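PDB 5SV6: extracellular solute-binding protein, family 3 from Methylophaga aminisulfidivorans MP, which is of unknown function but has a periplasmic binding protein-like architecture and, as MxaJ, is probably linked to the methanol dehydrogenase system. Local coordinates for residues A[202-207]-A[228-233]; A[136-141]-A[149-154]; A[126-131]-A[160-165]. All coordinates share one frame; numbering follows the deposited sequence.

Interaction 1: A[202-207]-A[228-233]; sequences SEVVSG and VPLKMV
V205, near the C-terminal end of helix 197-206, packs against V228 and L230, where the chain enters strand 230-234. The contact is wholly apolar. At its root, V205 CB already lies 4.1 Å from V228 CG2. Further out the two branches part company: CG1 meets V228 CG2 at 3.8 Å, while CG2 reaches L230 CD1 at 3.9 Å and stays near V228 CG2 as well. V228 CG2 thus lies near CA, CB and both methyls of V205. V228 can offer that methyl because its chi1 of -68° sets CG2 between its own backbone N and carbonyl carbon, on the side facing the helix.

L230 works through both ends of its fork. CD1 takes V205, whose side chain it meets at about a right angle, and CD2 takes CG1 of V204 at 4.0 Å, one residue earlier on the helix. Two consecutive valines are therefore spanned by a single leucine. V204 is buried and V205 only partly so, which places the inner part of the contact at L230 CD2 and its outer part at V228. Just beyond, the helix closes with G207 N bonded to V204 O at 3.0 Å, and G207 leaves helical geometry with a positive phi of 87°.

Outside the two segments, L230 also touches V223 of helix 216-224, so its side chain meets two helices. Strands 211-215 and 230-234 both pair antiparallel with strand 118-133, and helix 216-224 connects them. The contact thus seats helix 197-206 beside a beta-alpha-beta crossover (strand 211-215, helix 216-224, strand 230-234), an arrangement consistent with the alpha/beta lobe of a type II periplasmic binding protein.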
# COMPACT_ATOMS: atom_id res chain seq x y z
N SER A 202 12.06 -9.44 1.64
CA SER A 202 13.10 -10.33 2.16
C SER A 202 13.20 -11.65 1.40
O SER A 202 14.28 -12.21 1.24
CB SER A 202 12.89 -10.59 3.64
OG SER A 202 13.26 -9.45 4.38
N GLU A 203 12.05 -12.15 0.93
CA GLU A 203 11.99 -13.39 0.16
C GLU A 203 12.74 -13.26 -1.17
O GLU A 203 13.34 -14.22 -1.66
CB GLU A 203 10.54 -13.77 -0.12
CG GLU A 203 9.80 -14.25 1.11
CD GLU A 203 10.32 -15.58 1.60
OE1 GLU A 203 10.13 -16.59 0.90
OE2 GLU A 203 10.93 -15.61 2.69
N VAL A 204 12.69 -12.07 -1.76
CA VAL A 204 13.45 -11.79 -2.98
C VAL A 204 14.94 -11.71 -2.67
O VAL A 204 15.76 -12.31 -3.35
CB VAL A 204 12.99 -10.49 -3.66
CG1 VAL A 204 13.81 -10.24 -4.94
CG2 VAL A 204 11.49 -10.55 -3.98
N VAL A 205 15.28 -10.96 -1.62
CA VAL A 205 16.67 -10.86 -1.18
C VAL A 205 17.28 -12.24 -0.92
O VAL A 205 18.43 -12.50 -1.29
CB VAL A 205 16.79 -9.99 0.08
CG1 VAL A 205 18.17 -10.11 0.70
CG2 VAL A 205 16.45 -8.54 -0.25
N SER A 206 16.49 -13.13 -0.32
CA SER A 206 16.95 -14.47 0.02
C SER A 206 16.97 -15.42 -1.18
O SER A 206 17.62 -16.46 -1.14
CB SER A 206 16.08 -15.08 1.12
OG SER A 206 14.86 -15.58 0.60
N GLY A 207 16.24 -15.06 -2.23
CA GLY A 207 16.19 -15.90 -3.41
C GLY A 207 15.11 -16.96 -3.34
O GLY A 207 14.91 -17.72 -4.29
N VAL A 228 20.88 -6.83 -0.69
CA VAL A 228 21.37 -6.99 -2.06
C VAL A 228 20.62 -6.02 -2.96
O VAL A 228 19.45 -5.71 -2.69
CB VAL A 228 21.19 -8.43 -2.59
CG1 VAL A 228 22.10 -9.39 -1.86
CG2 VAL A 228 19.72 -8.87 -2.51
N PRO A 229 21.28 -5.52 -4.02
CA PRO A 229 20.65 -4.49 -4.84
C PRO A 229 19.40 -5.04 -5.53
O PRO A 229 19.48 -6.09 -6.15
CB PRO A 229 21.72 -4.16 -5.88
CG PRO A 229 23.00 -4.63 -5.29
CD PRO A 229 22.64 -5.84 -4.48
N LEU A 230 18.29 -4.33 -5.41
CA LEU A 230 17.04 -4.77 -6.04
C LEU A 230 16.57 -3.75 -7.06
O LEU A 230 16.86 -2.55 -6.94
CB LEU A 230 15.95 -4.96 -4.98
CG LEU A 230 16.21 -5.96 -3.85
CD1 LEU A 230 15.00 -6.04 -2.94
CD2 LEU A 230 16.56 -7.35 -4.39
N LYS A 231 15.86 -4.23 -8.06
CA LYS A 231 15.16 -3.35 -8.97
C LYS A 231 13.70 -3.30 -8.56
O LYS A 231 13.15 -4.32 -8.13
CB LYS A 231 15.25 -3.88 -10.41
CG LYS A 231 16.58 -3.58 -11.09
CD LYS A 231 16.43 -3.64 -12.61
CE LYS A 231 15.55 -2.50 -13.13
NZ LYS A 231 15.48 -2.47 -14.61
N MSE A 232 13.09 -2.13 -8.68
CA MSE A 232 11.66 -1.98 -8.47
C MSE A 232 11.03 -1.30 -9.69
O MSE A 232 11.22 -0.11 -9.92
CB MSE A 232 11.37 -1.19 -7.19
CG MSE A 232 9.88 -1.11 -6.84
SE MSE A 232 9.51 -0.27 -5.10
CE MSE A 232 10.39 1.43 -5.41
N VAL A 233 10.32 -2.08 -10.49
CA VAL A 233 9.76 -1.59 -11.74
C VAL A 233 8.26 -1.46 -11.60
O VAL A 233 7.56 -2.45 -11.43
CB VAL A 233 10.09 -2.56 -12.90
CG1 VAL A 233 9.47 -2.07 -14.20
CG2 VAL A 233 11.61 -2.72 -13.05

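Interaction 2: A[136-141]-A[149-154]; sequences KGLDIK and KDMSKF
The ammonium NZ of K171 is gripped by two carbonyl oxygens, that of M151, whose side chain makes this contact with L138 and I140, and that of K149. With the roles reversed, D210 OD2 accepts the backbone N-H groups of both S152 and K153. These bonds hold the irregular segment 149-154 as it leads from helix 146-149 into strand 154-156, in the alpha/beta lobe of a periplasmic binding protein-like fold. Facing it is segment 136-141, the loop that leaves strand 118-133.

The two backbones stay well apart. L138 CA and D150 CA are 10.9 Å from one another, and the interval is bridged by side chains alone. M151, a selenomethionine, does most of the reaching. Its CG stands anti to the carbonyl carbon (chi1 -60°), and beyond CG the chain runs extended through selenium to the terminal methyl CE, which arrives at the opposite loop. There L138 and I140 come to meet it, each tip to tip. I140 CD1 also lies 4.1 Å from SE, whereas L138 engages the methyl end.

No hydrogen bond joins the two segments, and their mutual burial is small at 108 Å². The contact is nevertheless a buried one, because I140 and M151 both rest on I211 of strand 211-215, while L138 and I140 also touch Y132 of strand 118-133. The two loops thus meet beside the end of strand 118-133 and the start of strand 211-215. At the meeting point, M151 CE is 3.7 Å from L138 CD1 and 3.7 Å from I140 CD1, and the directions from the selenomethionine methyl to these two carbons are about 87° apart.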
# COMPACT_ATOMS: atom_id res chain seq x y z
N LYS A 136 21.20 -9.22 -12.65
CA LYS A 136 21.07 -10.63 -13.00
C LYS A 136 20.61 -10.77 -14.44
O LYS A 136 20.23 -11.86 -14.88
CB LYS A 136 20.11 -11.35 -12.06
CG LYS A 136 20.53 -11.27 -10.60
CD LYS A 136 21.81 -12.05 -10.34
CE LYS A 136 22.28 -11.86 -8.91
NZ LYS A 136 22.87 -10.51 -8.70
N GLY A 137 20.62 -9.66 -15.17
CA GLY A 137 20.20 -9.66 -16.56
C GLY A 137 18.74 -10.00 -16.77
O GLY A 137 18.35 -10.37 -17.88
N LEU A 138 17.92 -9.87 -15.73
CA LEU A 138 16.48 -10.08 -15.90
C LEU A 138 15.79 -8.94 -16.67
O LEU A 138 15.95 -7.77 -16.32
CB LEU A 138 15.81 -10.27 -14.54
CG LEU A 138 16.20 -11.55 -13.80
CD1 LEU A 138 15.51 -11.58 -12.44
CD2 LEU A 138 15.81 -12.76 -14.63
N ASP A 139 15.01 -9.29 -17.69
CA ASP A 139 14.25 -8.32 -18.48
C ASP A 139 12.78 -8.36 -18.06
O ASP A 139 12.01 -9.16 -18.59
CB ASP A 139 14.39 -8.65 -19.98
CG ASP A 139 13.47 -7.82 -20.89
OD1 ASP A 139 12.73 -6.92 -20.42
OD2 ASP A 139 13.51 -8.07 -22.12
N ILE A 140 12.38 -7.51 -17.12
CA ILE A 140 10.98 -7.52 -16.69
C ILE A 140 10.36 -6.13 -16.63
O ILE A 140 10.71 -5.31 -15.78
CB ILE A 140 10.77 -8.29 -15.37
CG1 ILE A 140 11.08 -9.78 -15.59
CG2 ILE A 140 9.32 -8.13 -14.88
CD1 ILE A 140 10.89 -10.64 -14.38
N LYS A 141 9.43 -5.88 -17.54
CA LYS A 141 8.85 -4.56 -17.71
C LYS A 141 7.36 -4.56 -17.38
O LYS A 141 6.81 -3.55 -16.95
CB LYS A 141 9.03 -4.09 -19.16
CG LYS A 141 10.48 -3.78 -19.53
CD LYS A 141 10.88 -2.36 -19.12
CE LYS A 141 12.06 -1.85 -19.94
NZ LYS A 141 13.29 -2.68 -19.75
N LYS A 149 7.39 -16.13 -17.22
CA LYS A 149 7.00 -17.50 -17.56
C LYS A 149 8.00 -18.56 -17.10
O LYS A 149 7.65 -19.72 -16.89
CB LYS A 149 6.81 -17.63 -19.08
CG LYS A 149 5.38 -17.53 -19.57
CD LYS A 149 4.76 -16.18 -19.25
CE LYS A 149 3.50 -15.96 -20.07
NZ LYS A 149 2.68 -17.21 -20.12
N ASP A 150 9.26 -18.16 -16.95
CA ASP A 150 10.29 -19.08 -16.50
C ASP A 150 10.39 -19.13 -14.97
O ASP A 150 11.20 -19.88 -14.42
CB ASP A 150 11.65 -18.71 -17.11
CG ASP A 150 11.59 -18.62 -18.63
OD1 ASP A 150 10.74 -19.31 -19.23
OD2 ASP A 150 12.40 -17.86 -19.23
N MSE A 151 9.58 -18.34 -14.28
CA MSE A 151 9.62 -18.30 -12.82
C MSE A 151 8.49 -19.12 -12.21
O MSE A 151 7.49 -19.40 -12.87
CB MSE A 151 9.56 -16.86 -12.32
CG MSE A 151 10.71 -15.99 -12.81
SE MSE A 151 10.45 -14.13 -12.30
CE MSE A 151 12.28 -13.48 -12.53
N SER A 152 8.65 -19.49 -10.94
CA SER A 152 7.69 -20.33 -10.24
C SER A 152 7.28 -19.79 -8.87
O SER A 152 6.18 -20.10 -8.39
CB SER A 152 8.27 -21.74 -10.07
OG SER A 152 8.61 -22.29 -11.33
N LYS A 153 8.14 -18.99 -8.25
CA LYS A 153 7.89 -18.48 -6.89
C LYS A 153 7.69 -16.97 -6.89
O LYS A 153 8.64 -16.22 -7.09
CB LYS A 153 9.07 -18.83 -5.97
CG LYS A 153 9.33 -20.33 -5.80
CD LYS A 153 8.42 -20.90 -4.73
CE LYS A 153 8.62 -22.41 -4.57
NZ LYS A 153 9.75 -22.74 -3.66
N PHE A 154 6.46 -16.54 -6.63
CA PHE A 154 6.08 -15.13 -6.72
C PHE A 154 5.61 -14.62 -5.36
O PHE A 154 4.61 -15.07 -4.83
CB PHE A 154 4.95 -14.96 -7.75
CG PHE A 154 5.32 -15.42 -9.15
CD1 PHE A 154 5.29 -16.77 -9.48
CD2 PHE A 154 5.66 -14.50 -10.13
CE1 PHE A 154 5.62 -17.19 -10.76
CE2 PHE A 154 5.99 -14.92 -11.42
CZ PHE A 154 5.96 -16.27 -11.73

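Interaction 3: A[126-131]-A[160-165]; sequences SGYAFI and SPSEVM
The ring of Y128 is laid against the first residues of helix 161-168, with P161 over one of its faces. P161 CD sits 3.9 Å from the ring centroid and 28° off the ring normal, a CH-pi contact in which the proline ring crosses the tyrosine side chain at about a right angle. CD lies over the hydroxyl end of the ring, 3.5 Å from CZ, and CG follows along one side of the ring, 3.8 Å from CE1. A chi1 of -77°, with CG anti to the carbonyl carbon, swings the tyrosine out from strand 118-133 to reach the proline.

The serines on either side of P161 in sequence approach the ring obliquely. S160 CB is 3.7 Å from Y128 OH, and S162 OG lies 3.7 Å from Y128 CD2. Neither serine makes its main polar bond with the tyrosine: S160 is the N-cap residue, but its OG is hydrogen-bonded to V157 O, and S162 OG is bonded to H213 ND1. The helix starts with E163 N bonded to S160 O at 2.9 Å, so the ring is met by the N-cap residue and the first two residues of the helix. In related family 3 binding proteins such a helix end commonly faces the ligand cleft between the lobes.

W215, at the end of strand 211-215, also meets the Y128 ring, with planes at about 55°. P161 in turn rests on Q249 of strand 247-257. Y128 therefore connects strand 118-133 with the N-terminus of helix 161-168, the helix that follows strand 154-156.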
# COMPACT_ATOMS: atom_id res chain seq x y z
N SER A 126 0.48 6.01 -6.91
CA SER A 126 1.58 5.07 -7.05
C SER A 126 1.06 3.79 -7.68
O SER A 126 -0.07 3.75 -8.15
CB SER A 126 2.24 4.80 -5.69
OG SER A 126 3.50 4.18 -5.88
N GLY A 127 1.89 2.77 -7.74
CA GLY A 127 1.47 1.53 -8.36
C GLY A 127 2.10 0.30 -7.75
O GLY A 127 3.05 0.40 -6.97
N TYR A 128 1.54 -0.86 -8.09
CA TYR A 128 2.15 -2.14 -7.79
C TYR A 128 3.41 -2.22 -8.64
O TYR A 128 3.46 -1.64 -9.71
CB TYR A 128 1.17 -3.29 -8.13
CG TYR A 128 0.11 -3.42 -7.07
CD1 TYR A 128 -0.99 -2.57 -7.06
CD2 TYR A 128 0.23 -4.35 -6.05
CE1 TYR A 128 -1.94 -2.65 -6.06
CE2 TYR A 128 -0.71 -4.44 -5.06
CZ TYR A 128 -1.79 -3.59 -5.06
OH TYR A 128 -2.74 -3.68 -4.06
N ALA A 129 4.42 -2.93 -8.14
CA ALA A 129 5.72 -2.97 -8.81
C ALA A 129 6.37 -4.35 -8.74
O ALA A 129 6.24 -5.04 -7.73
CB ALA A 129 6.67 -1.92 -8.21
N PHE A 130 7.06 -4.72 -9.81
CA PHE A 130 7.91 -5.91 -9.83
C PHE A 130 9.21 -5.63 -9.09
O PHE A 130 9.84 -4.60 -9.32
CB PHE A 130 8.23 -6.31 -11.26
CG PHE A 130 7.02 -6.65 -12.07
CD1 PHE A 130 6.45 -7.92 -11.98
CD2 PHE A 130 6.44 -5.70 -12.89
CE1 PHE A 130 5.31 -8.22 -12.70
CE2 PHE A 130 5.31 -6.01 -13.62
CZ PHE A 130 4.75 -7.27 -13.53
N ILE A 131 9.58 -6.53 -8.20
CA ILE A 131 10.77 -6.36 -7.40
C ILE A 131 11.63 -7.62 -7.53
O ILE A 131 11.20 -8.71 -7.16
CB ILE A 131 10.39 -6.11 -5.93
CG1 ILE A 131 9.68 -4.75 -5.80
CG2 ILE A 131 11.63 -6.17 -5.03
CD1 ILE A 131 8.91 -4.54 -4.49
N SER A 160 -5.04 -8.86 -4.28
CA SER A 160 -4.51 -7.68 -4.95
C SER A 160 -4.52 -7.91 -6.48
O SER A 160 -4.73 -9.04 -6.93
CB SER A 160 -3.09 -7.39 -4.45
OG SER A 160 -2.19 -8.41 -4.83
N PRO A 161 -4.30 -6.85 -7.28
CA PRO A 161 -4.22 -7.06 -8.73
C PRO A 161 -3.13 -8.06 -9.11
O PRO A 161 -3.22 -8.67 -10.18
CB PRO A 161 -3.88 -5.67 -9.28
CG PRO A 161 -4.34 -4.71 -8.23
CD PRO A 161 -4.15 -5.43 -6.92
N SER A 162 -2.13 -8.23 -8.26
CA SER A 162 -1.09 -9.24 -8.46
C SER A 162 -1.69 -10.62 -8.62
O SER A 162 -1.25 -11.40 -9.46
CB SER A 162 -0.11 -9.25 -7.28
OG SER A 162 0.28 -7.93 -6.96
N GLU A 163 -2.69 -10.93 -7.79
CA GLU A 163 -3.34 -12.23 -7.86
C GLU A 163 -4.07 -12.40 -9.18
O GLU A 163 -3.94 -13.42 -9.84
CB GLU A 163 -4.31 -12.44 -6.68
CG GLU A 163 -4.88 -13.85 -6.68
CD GLU A 163 -5.93 -14.11 -5.60
OE1 GLU A 163 -6.01 -13.34 -4.62
OE2 GLU A 163 -6.67 -15.10 -5.75
N VAL A 164 -4.85 -11.39 -9.56
CA VAL A 164 -5.56 -11.41 -10.83
C VAL A 164 -4.60 -11.70 -11.99
O VAL A 164 -4.88 -12.54 -12.83
CB VAL A 164 -6.32 -10.08 -11.08
CG1 VAL A 164 -7.16 -10.16 -12.36
CG2 VAL A 164 -7.22 -9.75 -9.88
N MSE A 165 -3.44 -11.05 -11.98
CA MSE A 165 -2.48 -11.22 -13.08
C MSE A 165 -1.72 -12.54 -13.03
O MSE A 165 -1.32 -13.08 -14.06
CB MSE A 165 -1.51 -10.04 -13.13
CG MSE A 165 -2.17 -8.71 -13.42
SE MSE A 165 -3.40 -8.83 -14.96
CE MSE A 165 -2.15 -9.50 -16.31

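Interaction 3 uses strand 118-133 itself, interaction 1 its neighbour 230-234, and interaction 2 the loop that leaves it. V233 N is probably hydrogen-bonded to F130 O at 2.8 Å, tying interactions 1 and 3 within one sheet. Interaction 2 falls within the chain that interaction 3 brackets, and I140 CG2 touches F130 CG. Interaction 2 is buried although its centre is about 23 Å from the centre of the chain; interactions 1 and 3, partly buried, lie about 18 and 10 Å from it. Interactions 1 and 2 rely on aliphatic or selenomethionine methyls. Interaction 3 sets a proline over an aromatic face, with a serine on each side of it in sequence, at a helix start.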